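Side-chain contact in malyl-CoA lyase/beta-methylmalyl-CoA lyase (Methylobacterium extorquens, PDB 5UGR), which belongs to the HpcH/HpaI aldolase/citrate lyase family of TIM-barrel enzymes and binds a magnesium ion: residues 307-310 and 311-314. Sequence-based numbering, arbitrary orientation.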
# COMPACT_ATOMS: atom_id res chain seq x y z
N SER A 307 24.98 9.42 -10.43
CA SER A 307 25.53 10.36 -11.42
C SER A 307 26.44 9.64 -12.44
O SER A 307 26.38 9.93 -13.67
CB SER A 307 26.26 11.48 -10.71
OG SER A 307 25.39 12.22 -9.86
N ILE A 308 27.23 8.66 -11.94
CA ILE A 308 28.04 7.79 -12.83
C ILE A 308 27.10 7.08 -13.80
O ILE A 308 27.40 7.02 -14.99
CB ILE A 308 28.87 6.78 -12.01
CG1 ILE A 308 30.00 7.56 -11.30
CG2 ILE A 308 29.37 5.62 -12.86
CD1 ILE A 308 30.68 6.81 -10.16
N ARG A 309 26.01 6.48 -13.29
CA ARG A 309 25.09 5.76 -14.16
C ARG A 309 24.46 6.63 -15.22
O ARG A 309 24.30 6.18 -16.37
CB ARG A 309 24.08 4.93 -13.36
CG ARG A 309 24.71 3.84 -12.54
CD ARG A 309 23.77 3.07 -11.62
NE ARG A 309 24.40 1.83 -11.14
CZ ARG A 309 23.74 0.79 -10.67
NH1 ARG A 309 22.39 0.82 -10.54
NH2 ARG A 309 24.44 -0.25 -10.28
N MET A 310 24.13 7.88 -14.87
CA MET A 310 23.66 8.83 -15.87
C MET A 310 24.69 9.14 -16.92
O MET A 310 24.37 9.28 -18.09
CB MET A 310 23.16 10.13 -15.23
CG MET A 310 21.96 9.93 -14.38
SD MET A 310 21.12 11.47 -13.88
CE MET A 310 20.25 11.90 -15.42
N ALA A 311 25.94 9.26 -16.50
CA ALA A 311 27.02 9.56 -17.43
C ALA A 311 27.25 8.41 -18.40
O ALA A 311 27.39 8.63 -19.61
CB ALA A 311 28.30 9.87 -16.67
N GLU A 312 27.21 7.19 -17.88
CA GLU A 312 27.38 6.02 -18.73
C GLU A 312 26.26 5.96 -19.80
O GLU A 312 26.53 5.68 -20.97
CB GLU A 312 27.39 4.74 -17.90
CG GLU A 312 28.62 4.56 -17.05
CD GLU A 312 28.58 3.39 -16.09
OE1 GLU A 312 27.47 3.02 -15.65
OE2 GLU A 312 29.69 2.89 -15.75
N ALA A 313 25.02 6.27 -19.38
CA ALA A 313 23.88 6.24 -20.32
C ALA A 313 24.04 7.32 -21.41
O ALA A 313 23.83 7.03 -22.64
CB ALA A 313 22.55 6.40 -19.56
N LEU A 314 24.44 8.52 -21.00
CA LEU A 314 24.60 9.60 -21.98
C LEU A 314 25.69 9.27 -23.00
O LEU A 314 25.53 9.57 -24.20
CB LEU A 314 24.90 10.93 -21.32
CG LEU A 314 25.04 12.12 -22.27
CD1 LEU A 314 23.75 12.33 -23.06
CD2 LEU A 314 25.39 13.34 -21.44
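Residues 307-310 hand their carbonyls to the amides of 311-314 in four successive i to i+4 hydrogen bonds, Ser307 to Ala311, Ile308 to Glu312, Arg309 to Ala313 and Met310 to Leu314, and the straightest runs from Glu312 N to Ile308 O at 2.9 Å with an N-H...O angle of 161°. The same pair carries the main side-chain contact. Ile308 and Glu312 lie alongside each other, one turn apart, and point the same way. The branch that touches is CG2 of Ile308, set anti to its own backbone N, and it packs against the carboxylate end of Glu312, 4.0 Å from both CD and OE2. On the glutamate, CG stands anti to the carbonyl carbon (chi1 -70°) and the chain then runs extended, which carries the carboxylate back along the helix over the preceding turn; on the way its CG passes 3.4 Å from Ile308 O. The other carboxylate oxygen, OE1, faces Arg309, 3.9 Å from its CA. No salt bridge follows, since Arg309 NE stays 5.6 Å from Glu312 OE1, and the guanidinium reaches away to bond through NH1 to Ile6 O. The methyl of Ala311 sits beside the carbonyls of the preceding turn, CB 3.4 Å from Ile308 O. Ile308 and Glu312 both touch Met285 of helix 272-291, while Ala311 meets Ile281; Met310 instead packs on Ala170 of a second subunit. This is regular i to i+4 alpha-helical packing in the C-terminal helix 305-322, which follows the eight-stranded barrel, packs on helix 272-291 and, through Met310, also touches a second subunit.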